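Local structure of D-alanyl-lipoteichoic acid synthetase (Streptococcus pneumoniae, 3BMA) at residues Q123-N126 and G127-T131; E188-A191 and S192-Q196. The protein probably takes part in the D-alanylation of lipoteichoic acid during cell wall biogenesis, as a membrane-anchored DltD-family protein related to the SGNH hydrolases. The protein carries 1 engineered substitution. All coordinates share one frame; numbering follows the deposited sequence. Where two conformers were deposited one is given.

Contact 1: residues Q123-N126 and G127-T131; sequences QYFN and GDQLT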
loop_
_atom_site.group_PDB
_atom_site.type_symbol
_atom_site.label_atom_id
_atom_site.label_comp_id
_atom_site.label_asym_id
_atom_site.label_seq_id
_atom_site.Cartn_x
_atom_site.Cartn_y
_atom_site.Cartn_z
ATOM N N GLN C 123 25.498 -6.413 17.915
ATOM C CA GLN C 123 25.228 -7.832 18.023
ATOM C C GLN C 123 23.834 -8.137 18.564
ATOM O O GLN C 123 23.260 -9.174 18.235
ATOM C CB GLN C 123 26.294 -8.500 18.891
ATOM C CG GLN C 123 27.713 -8.343 18.351
ATOM C CD GLN C 123 28.757 -9.023 19.224
ATOM O OE1 GLN C 123 28.648 -10.212 19.538
ATOM N NE2 GLN C 123 29.780 -8.270 19.615
ATOM N N TYR C 124 23.287 -7.232 19.373
ATOM C CA TYR C 124 22.046 -7.513 20.101
ATOM C C TYR C 124 20.831 -6.746 19.563
ATOM O O TYR C 124 19.704 -6.957 20.012
ATOM C CB TYR C 124 22.230 -7.279 21.611
ATOM C CG TYR C 124 23.570 -7.745 22.164
ATOM C CD1 TYR C 124 24.013 -9.058 21.983
ATOM C CD2 TYR C 124 24.387 -6.872 22.883
ATOM C CE1 TYR C 124 25.240 -9.479 22.479
ATOM C CE2 TYR C 124 25.613 -7.285 23.393
ATOM C CZ TYR C 124 26.035 -8.588 23.184
ATOM O OH TYR C 124 27.251 -9.006 23.687
ATOM N N PHE C 125 21.069 -5.865 18.595
ATOM C CA PHE C 125 20.002 -5.124 17.934
ATOM C C PHE C 125 19.715 -5.756 16.571
ATOM O O PHE C 125 20.588 -5.784 15.696
ATOM C CB PHE C 125 20.405 -3.654 17.786
ATOM C CG PHE C 125 19.319 -2.764 17.237
ATOM C CD1 PHE C 125 18.272 -2.341 18.044
ATOM C CD2 PHE C 125 19.358 -2.331 15.921
ATOM C CE1 PHE C 125 17.274 -1.516 17.546
ATOM C CE2 PHE C 125 18.368 -1.500 15.411
ATOM C CZ PHE C 125 17.321 -1.093 16.225
ATOM N N ASN C 126 18.505 -6.286 16.403
ATOM C CA ASN C 126 18.072 -6.810 15.109
ATOM C C ASN C 126 17.006 -5.923 14.461
ATOM O O ASN C 126 16.605 -4.918 15.047
ATOM C CB ASN C 126 17.612 -8.279 15.218
ATOM C CG ASN C 126 16.393 -8.469 16.114
ATOM O OD1 ASN C 126 15.733 -7.512 16.520
ATOM N ND2 ASN C 126 16.082 -9.725 16.413
ATOM N N GLY C 127 16.549 -6.313 13.271
ATOM C CA GLY C 127 15.492 -5.600 12.550
ATOM C C GLY C 127 14.108 -5.698 13.161
ATOM O O GLY C 127 13.258 -4.834 12.934
ATOM N N ASP C 128 13.878 -6.755 13.935
ATOM C CA ASP C 128 12.619 -6.921 14.660
ATOM C C ASP C 128 12.500 -5.880 15.772
ATOM O O ASP C 128 11.404 -5.399 16.045
ATOM C CB ASP C 128 12.489 -8.349 15.210
ATOM C CG ASP C 128 11.166 -8.594 15.915
ATOM O OD1 ASP C 128 10.120 -8.045 15.499
ATOM O OD2 ASP C 128 11.176 -9.349 16.900
ATOM N N GLN C 129 13.631 -5.520 16.384
ATOM C CA GLN C 129 13.681 -4.457 17.395
ATOM C C GLN C 129 13.472 -3.070 16.797
ATOM O O GLN C 129 12.854 -2.213 17.427
ATOM C CB GLN C 129 15.007 -4.486 18.147
ATOM C CG GLN C 129 15.082 -5.554 19.218
ATOM C CD GLN C 129 16.479 -5.751 19.754
ATOM O OE1 GLN C 129 17.237 -4.793 19.900
ATOM N NE2 GLN C 129 16.831 -7.000 20.054
ATOM N N LEU C 130 14.005 -2.856 15.594
ATOM C CA LEU C 130 13.826 -1.603 14.863
ATOM C C LEU C 130 12.344 -1.346 14.606
ATOM O O LEU C 130 11.829 -0.290 14.958
ATOM C CB LEU C 130 14.575 -1.648 13.528
ATOM C CG LEU C 130 15.290 -0.410 12.963
ATOM C CD1 LEU C 130 15.707 -0.693 11.536
ATOM C CD2 LEU C 130 14.486 0.883 13.021
ATOM N N THR C 131 11.666 -2.328 14.010
ATOM C CA THR C 131 10.256 -2.187 13.635
ATOM C C THR C 131 9.309 -2.143 14.836
ATOM O O THR C 131 8.288 -1.457 14.785
ATOM C CB THR C 131 9.805 -3.275 12.636
ATOM O OG1 THR C 131 10.299 -4.557 13.047
ATOM C CG2 THR C 131 10.306 -2.963 11.237
HETATM O O HOH W 1 13.228 -11.326 16.760
#
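Asn126 sits immediately before the first turn of helix 127-136, and its backbone O takes two weak bonds from that turn, from Gln129 N and, in the usual i to i+4 manner, from Leu130 N at 3.4 Å. The side chain of Asn126 adds a stronger one. With chi1 at 63°, CG lies between the backbone N and the carbonyl carbon, which lets the amide oxygen turn to the first-turn N-H groups and brings OD1 to 2.9 Å from Gln129 N. The N-H points at OD1 with an angle of 147°, and the donor is tilted from the plane of the side-chain carbonyl. This is an N-cap: a side-chain oxygen receives a backbone N-H of the first turn, Gln129 N, which otherwise has only the weak bond to Asn126 O within residues 123-131. The other end of the same amide is tied to the helix through a water, which accepts from Asn126 ND2 and donates to Asp128 OD2 at 2.9 Å. That carboxylate is also held from outside the segments, by a salt bridge to Arg29 and a hydrogen bond from Gln92.

Gln129 reaches back past the cap to the backbone of Tyr124. Its extended chain delivers NE2 to Tyr124 O at 2.9 Å, in the plane of that carbonyl, so a side-chain amide donates to a backbone oxygen where the chain leads from one helix to the next. Its OE1 meanwhile comes to 3.2 Å from Phe125 CD1, the amide and ring planes standing 80° apart. Further round the same ring, Phe125 CZ packs on Leu130 CB at 3.9 Å. The ring of Phe125 is also met edge-to-face by Phe88, while Leu130 touches Phe194 of the second subunit.

Contact 2: residues E188-A191 and S192-Q196; sequences ERQA and SFFGQ. Engineered in segment 188-191: Arg189 (natural residue Cys).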
loop_
_atom_site.group_PDB
_atom_site.type_symbol
_atom_site.label_atom_id
_atom_site.label_comp_id
_atom_site.label_asym_id
_atom_site.label_seq_id
_atom_site.Cartn_x
_atom_site.Cartn_y
_atom_site.Cartn_z
ATOM N N GLU C 188 7.188 -9.495 13.269
ATOM C CA GLU C 188 6.789 -10.290 14.426
ATOM C C GLU C 188 6.297 -11.697 14.050
ATOM O O GLU C 188 6.584 -12.649 14.773
ATOM C CB GLU C 188 5.808 -9.541 15.353
ATOM C CG GLU C 188 4.352 -9.487 14.912
ATOM C CD GLU C 188 3.387 -9.190 16.052
ATOM O OE1 GLU C 188 2.266 -8.711 15.766
ATOM O OE2 GLU C 188 3.741 -9.435 17.229
ATOM N N ARG C 189 5.595 -11.828 12.919
ATOM C CA ARG C 189 5.146 -13.139 12.417
ATOM C C ARG C 189 6.319 -13.991 11.953
ATOM O O ARG C 189 6.330 -15.206 12.149
ATOM C CB ARG C 189 4.139 -13.000 11.268
ATOM C CG ARG C 189 2.786 -12.438 11.667
ATOM C CD ARG C 189 1.768 -12.577 10.534
ATOM N NE ARG C 189 0.948 -11.374 10.365
ATOM C CZ ARG C 189 -0.129 -11.066 11.089
ATOM N NH1 ARG C 189 -0.548 -11.867 12.063
ATOM N NH2 ARG C 189 -0.792 -9.944 10.838
ATOM N N GLN C 190 7.297 -13.337 11.337
ATOM C CA GLN C 190 8.511 -13.974 10.857
ATOM C C GLN C 190 9.343 -14.487 12.028
ATOM O O GLN C 190 9.733 -15.660 12.053
ATOM C CB GLN C 190 9.322 -12.958 10.061
ATOM C CG GLN C 190 10.129 -13.523 8.934
ATOM C CD GLN C 190 10.700 -12.442 8.044
ATOM O OE1 GLN C 190 10.865 -12.647 6.845
ATOM N NE2 GLN C 190 11.009 -11.285 8.625
ATOM N N ALA C 191 9.594 -13.604 12.996
ATOM C CA ALA C 191 10.397 -13.926 14.177
ATOM C C ALA C 191 9.811 -15.046 15.041
ATOM O O ALA C 191 10.548 -15.923 15.487
ATOM C CB ALA C 191 10.636 -12.682 15.016
ATOM N N SER C 192 8.496 -15.018 15.255
ATOM C CA SER C 192 7.835 -16.010 16.101
ATOM C C SER C 192 7.724 -17.380 15.433
ATOM O O SER C 192 7.690 -18.404 16.115
ATOM C CB SER C 192 6.457 -15.518 16.559
ATOM O OG SER C 192 5.603 -15.271 15.458
ATOM N N PHE C 193 7.679 -17.402 14.101
ATOM C CA PHE C 193 7.641 -18.668 13.369
ATOM C C PHE C 193 9.036 -19.271 13.202
ATOM O O PHE C 193 9.215 -20.471 13.412
ATOM C CB PHE C 193 6.953 -18.521 12.001
ATOM C CG PHE C 193 6.835 -19.820 11.240
ATOM C CD1 PHE C 193 7.793 -20.182 10.292
ATOM C CD2 PHE C 193 5.774 -20.689 11.482
ATOM C CE1 PHE C 193 7.696 -21.384 9.603
ATOM C CE2 PHE C 193 5.667 -21.896 10.793
ATOM C CZ PHE C 193 6.629 -22.241 9.852
ATOM N N PHE C 194 10.009 -18.443 12.819
ATOM C CA PHE C 194 11.353 -18.927 12.481
ATOM C C PHE C 194 12.344 -18.935 13.643
ATOM O O PHE C 194 13.450 -19.462 13.511
ATOM C CB PHE C 194 11.939 -18.141 11.297
ATOM C CG PHE C 194 11.273 -18.435 9.987
ATOM C CD1 PHE C 194 10.500 -17.467 9.352
ATOM C CD2 PHE C 194 11.411 -19.682 9.389
ATOM C CE1 PHE C 194 9.871 -17.736 8.143
ATOM C CE2 PHE C 194 10.783 -19.960 8.180
ATOM C CZ PHE C 194 10.015 -18.983 7.553
ATOM N N GLY C 195 11.950 -18.360 14.774
ATOM C CA GLY C 195 12.827 -18.288 15.939
ATOM C C GLY C 195 12.703 -19.469 16.881
ATOM O O GLY C 195 13.529 -19.639 17.779
ATOM N N GLN C 196 11.677 -20.292 16.673
ATOM C CA GLN C 196 11.417 -21.442 17.542
ATOM C C GLN C 196 12.284 -22.669 17.229
ATOM O O GLN C 196 12.199 -23.689 17.914
ATOM C CB GLN C 196 9.930 -21.810 17.512
ATOM C CG GLN C 196 9.434 -22.379 16.190
ATOM C CD GLN C 196 7.916 -22.448 16.099
ATOM O OE1 GLN C 196 7.207 -22.130 17.055
ATOM N NE2 GLN C 196 7.412 -22.861 14.940
#
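The last turns of the long helix 174-194 carry this contact, and its backbone bonds all run from residue i+4 to residue i. Ser192 bonds Glu188 O twice: its backbone N donates at 3.1 Å, and in one of its two conformers the hydroxyl OG also donates to the same oxygen at 2.9 Å. A chi1 of 60° folds OG back over the preceding turn, where it can reach that carbonyl. One residue on, Phe193 N bonds Arg189 O, Arg189 being an engineered residue, the donor N lying above the plane of that carbonyl. Phe194 N meets Gln190 O more directly, at 2.9 Å and nearly along the C=O axis. The bond from Gly195 N to Ala191 O is weak, its N-H...O angle only 125°.

Among the side chains, the aliphatic part of Gln190 leans on Phe194, CG to CD1 at 4.0 Å, and Gln190 O lies at the edge of that ring, near its plane. Phe193 CD1 sits over the centre of the Phe194 ring, 3.5 Å above its plane. The amide of Gln190 has its partner across the interface, OE1 accepting from Asn187 ND2 of the second subunit; Phe193 meets Phe154 of that subunit edge-to-face. In that conformer the serine hydroxyl is thus used inside its own helix, whereas the Gln190 amide and the two phenyl rings are used at the subunit interface.

Contact 1 opens a helix and contact 2 lies near the C-terminal end of helix 174-194, and within one chain the two meet with their centres about 13 Å apart. Asp128 is where they touch, by packing alone: its OD2 lies 3.9 Å from Ala191 CB, and its OD1 4.0 Å from Glu188 N. Arg29 reaches both, through its salt bridge to Asp128 and a long, weak ion pair with Glu188. The second subunit joins them again, since Gln190 and Phe194 pack on Gly127 of that copy, so residues 188-196 of one chain approach residues 127-131 of the other.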